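Local coordinates for protein chloramphenicol acetyltransferase (Bacteroides thetaiotaomicron, PDB 2I9D) that probably transfers an acetyl group from acetyl-CoA to a hydroxyl of the antibiotic chloramphenicol, and assembles as a trimer, at residues Ile67-Asp75 with Met193-Asp201. Residues are numbered along the deposited sequence; the frame is centred on the assembly and turned at random.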
loop_
_atom_site.group_PDB
_atom_site.type_symbol
_atom_site.label_atom_id
_atom_site.label_comp_id
_atom_site.label_asym_id
_atom_site.label_seq_id
_atom_site.Cartn_x
_atom_site.Cartn_y
_atom_site.Cartn_z
ATOM N N ILE A 67 20.125 -0.373 12.428
ATOM C CA ILE A 67 20.160 -1.389 11.377
ATOM C C ILE A 67 20.809 -0.759 10.146
ATOM O O ILE A 67 20.186 0.071 9.482
ATOM C CB ILE A 67 18.732 -1.954 11.062
ATOM C CG1 ILE A 67 18.093 -2.513 12.334
ATOM C CG2 ILE A 67 18.774 -3.050 10.011
ATOM C CD1 ILE A 67 16.577 -2.621 12.282
ATOM N N PRO A 68 22.065 -1.140 9.833
ATOM C CA PRO A 68 22.846 -0.338 8.885
ATOM C C PRO A 68 22.297 -0.311 7.463
ATOM O O PRO A 68 22.635 0.585 6.699
ATOM C CB PRO A 68 24.252 -0.990 8.923
ATOM C CG PRO A 68 24.039 -2.355 9.401
ATOM C CD PRO A 68 22.819 -2.325 10.305
ATOM N N GLU A 69 21.471 -1.284 7.097
ATOM C CA GLU A 69 20.867 -1.311 5.767
ATOM C C GLU A 69 19.962 -0.096 5.526
ATOM O O GLU A 69 19.732 0.284 4.386
ATOM C CB GLU A 69 20.084 -2.618 5.564
ATOM C CG GLU A 69 20.968 -3.844 5.250
ATOM C CD GLU A 69 21.670 -4.402 6.489
ATOM O OE1 GLU A 69 21.358 -3.997 7.615
ATOM O OE2 GLU A 69 22.544 -5.259 6.334
ATOM N N PHE A 70 19.474 0.500 6.614
ATOM C CA PHE A 70 18.579 1.658 6.572
ATOM C C PHE A 70 19.330 2.991 6.483
ATOM O O PHE A 70 18.719 4.050 6.487
ATOM C CB PHE A 70 17.605 1.624 7.778
ATOM C CG PHE A 70 16.561 0.520 7.675
ATOM C CD1 PHE A 70 15.274 0.799 7.201
ATOM C CD2 PHE A 70 16.884 -0.801 8.023
ATOM C CE1 PHE A 70 14.315 -0.211 7.078
ATOM C CE2 PHE A 70 15.943 -1.828 7.906
ATOM C CZ PHE A 70 14.649 -1.537 7.429
ATOM N N ARG A 71 20.659 2.922 6.394
ATOM C CA ARG A 71 21.524 4.096 6.317
ATOM C C ARG A 71 22.106 4.275 4.920
ATOM O O ARG A 71 22.828 5.247 4.671
ATOM C CB ARG A 71 22.648 3.983 7.357
ATOM C CG ARG A 71 22.154 4.235 8.809
ATOM C CD ARG A 71 23.278 4.655 9.751
ATOM N NE ARG A 71 23.683 3.539 10.585
ATOM C CZ ARG A 71 24.749 2.779 10.376
ATOM N NH1 ARG A 71 25.570 3.030 9.376
ATOM N NH2 ARG A 71 24.988 1.764 11.187
ATOM N N TYR A 72 21.819 3.314 4.033
ATOM C CA TYR A 72 22.308 3.332 2.666
ATOM C C TYR A 72 21.437 4.245 1.824
ATOM O O TYR A 72 20.193 4.190 1.928
ATOM C CB TYR A 72 22.287 1.924 2.063
ATOM C CG TYR A 72 23.442 1.047 2.513
ATOM C CD1 TYR A 72 24.478 0.721 1.641
ATOM C CD2 TYR A 72 23.499 0.557 3.840
ATOM C CE1 TYR A 72 25.534 -0.077 2.073
ATOM C CE2 TYR A 72 24.545 -0.225 4.276
ATOM C CZ TYR A 72 25.564 -0.543 3.394
ATOM O OH TYR A 72 26.597 -1.344 3.844
ATOM N N ARG A 73 22.093 5.073 0.999
ATOM C CA ARG A 73 21.442 6.028 0.114
ATOM C C ARG A 73 22.106 6.057 -1.262
ATOM O O ARG A 73 23.272 5.662 -1.418
ATOM C CB ARG A 73 21.469 7.442 0.716
ATOM C CG ARG A 73 20.850 7.570 2.087
ATOM C CD ARG A 73 19.295 7.517 2.073
ATOM N NE ARG A 73 18.756 7.638 3.437
ATOM C CZ ARG A 73 18.556 6.625 4.290
ATOM N NH1 ARG A 73 18.824 5.376 3.951
ATOM N NH2 ARG A 73 18.044 6.855 5.485
ATOM N N ILE A 74 21.347 6.473 -2.269
ATOM C CA ILE A 74 21.912 6.785 -3.561
ATOM C C ILE A 74 22.094 8.292 -3.477
ATOM O O ILE A 74 21.095 9.043 -3.424
ATOM C CB ILE A 74 20.976 6.424 -4.745
ATOM C CG1 ILE A 74 20.620 4.925 -4.751
ATOM C CG2 ILE A 74 21.611 6.874 -6.082
ATOM C CD1 ILE A 74 19.783 4.453 -5.963
ATOM N N ASP A 75 23.351 8.739 -3.420
ATOM C CA ASP A 75 23.657 10.170 -3.300
ATOM C C ASP A 75 23.318 10.968 -4.579
ATOM O O ASP A 75 23.043 10.371 -5.621
ATOM C CB ASP A 75 25.111 10.362 -2.861
ATOM C CG ASP A 75 25.238 10.832 -1.405
ATOM O OD1 ASP A 75 24.206 11.000 -0.683
ATOM O OD2 ASP A 75 26.408 11.052 -0.978
HETATM N N MSE A 193 6.015 2.198 5.494
HETATM C CA MSE A 193 7.261 2.728 4.995
HETATM C C MSE A 193 7.546 2.334 3.551
HETATM O O MSE A 193 7.093 1.307 3.074
HETATM C CB MSE A 193 8.431 2.355 5.920
HETATM C CG MSE A 193 8.749 0.875 5.984
HETATM SE SE MSE A 193 10.130 0.403 7.350
HETATM C CE MSE A 193 11.396 1.925 7.094
ATOM N N THR A 194 8.311 3.190 2.877
ATOM C CA THR A 194 8.735 2.989 1.506
ATOM C C THR A 194 10.264 3.021 1.436
ATOM O O THR A 194 10.897 3.991 1.826
ATOM C CB THR A 194 8.074 4.025 0.590
ATOM O OG1 THR A 194 6.678 3.788 0.624
ATOM C CG2 THR A 194 8.549 3.926 -0.877
ATOM N N ILE A 195 10.851 1.919 0.993
ATOM C CA ILE A 195 12.299 1.797 0.984
ATOM C C ILE A 195 12.767 1.394 -0.416
ATOM O O ILE A 195 11.941 1.073 -1.264
ATOM C CB ILE A 195 12.856 0.850 2.158
ATOM C CG1 ILE A 195 12.135 -0.519 2.230
ATOM C CG2 ILE A 195 12.752 1.578 3.532
ATOM C CD1 ILE A 195 12.276 -1.417 0.995
ATOM N N HIS A 196 14.075 1.462 -0.665
ATOM C CA HIS A 196 14.627 1.004 -1.941
ATOM C C HIS A 196 14.981 -0.473 -1.763
ATOM O O HIS A 196 15.745 -0.804 -0.875
ATOM C CB HIS A 196 15.887 1.813 -2.278
ATOM C CG HIS A 196 16.357 1.645 -3.683
ATOM N ND1 HIS A 196 16.866 0.459 -4.160
ATOM C CD2 HIS A 196 16.433 2.530 -4.707
ATOM C CE1 HIS A 196 17.198 0.602 -5.429
ATOM N NE2 HIS A 196 16.970 1.857 -5.776
ATOM N N HIS A 197 14.428 -1.350 -2.591
ATOM C CA HIS A 197 14.662 -2.787 -2.442
ATOM C C HIS A 197 16.145 -3.194 -2.674
ATOM O O HIS A 197 16.573 -4.286 -2.243
ATOM C CB HIS A 197 13.748 -3.577 -3.393
ATOM C CG HIS A 197 13.444 -4.974 -2.939
ATOM N ND1 HIS A 197 14.306 -5.715 -2.153
ATOM C CD2 HIS A 197 12.382 -5.779 -3.192
ATOM C CE1 HIS A 197 13.774 -6.903 -1.926
ATOM N NE2 HIS A 197 12.605 -6.964 -2.537
ATOM N N GLY A 198 16.908 -2.347 -3.377
ATOM C CA GLY A 198 18.348 -2.555 -3.560
ATOM C C GLY A 198 19.113 -2.608 -2.246
ATOM O O GLY A 198 20.141 -3.279 -2.152
ATOM N N PHE A 199 18.582 -1.935 -1.224
ATOM C CA PHE A 199 19.233 -1.819 0.083
ATOM C C PHE A 199 18.625 -2.679 1.178
ATOM O O PHE A 199 19.288 -2.982 2.171
ATOM C CB PHE A 199 19.214 -0.360 0.584
ATOM C CG PHE A 199 19.916 0.622 -0.314
ATOM C CD1 PHE A 199 21.200 0.372 -0.786
ATOM C CD2 PHE A 199 19.308 1.841 -0.644
ATOM C CE1 PHE A 199 21.862 1.295 -1.599
ATOM C CE2 PHE A 199 19.956 2.774 -1.465
ATOM C CZ PHE A 199 21.235 2.507 -1.940
ATOM N N ILE A 200 17.349 -3.019 1.028
ATOM C CA ILE A 200 16.561 -3.586 2.120
ATOM C C ILE A 200 15.694 -4.718 1.579
ATOM O O ILE A 200 15.000 -4.535 0.569
ATOM C CB ILE A 200 15.687 -2.486 2.813
ATOM C CG1 ILE A 200 16.565 -1.567 3.659
ATOM C CG2 ILE A 200 14.508 -3.085 3.686
ATOM C CD1 ILE A 200 16.080 -0.126 3.680
ATOM N N ASP A 201 15.761 -5.881 2.245
ATOM C CA ASP A 201 14.863 -7.002 1.967
ATOM C C ASP A 201 13.903 -7.224 3.129
ATOM O O ASP A 201 14.030 -6.582 4.184
ATOM C CB ASP A 201 15.644 -8.301 1.757
ATOM C CG ASP A 201 16.639 -8.217 0.605
ATOM O OD1 ASP A 201 16.299 -7.682 -0.485
ATOM O OD2 ASP A 201 17.767 -8.710 0.804
#
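The backbones come nearest at Glu69 and Phe199, CA atoms 5.9 Å apart, where the 3-10 turn 68-70 meets the loop that follows strand 186-196. Phe199, with CG anti to its own carbonyl carbon (chi1 -60°), lays its ring along strand 72-74. Tyr72 CB sits over one face of this ring, 3.6 Å from the centroid and 20° off the normal, a CH-pi contact, while at the far end Phe199 CZ lies 3.8 Å from Ile74 CG1. With Phe199 cut back to an alanine, Tyr72 CB and Ile74 CG1 would probably lose their shared partner and a gap would open between loop and strand. The HHxxxDG motif of the family begins at His196, at the end of strand 186-196, and runs through this loop into the start of helix 202-216; His197 in it is the predicted proton acceptor, and Thr163 of a neighbouring subunit packs on that histidine. Within the motif, Ile200 places CD1 over one face of Phe70, 3.9 Å from the ring centroid; from the strand before it, selenomethionine Met193 brings CE to the ring's edge, 3.6 Å from Phe70 CE1. The carbonyl O of Phe70 accepts from Arg73 NH1 and NH2 (2.9 and 3.1 Å) and lies near the guanidinium plane, which ties turn to strand.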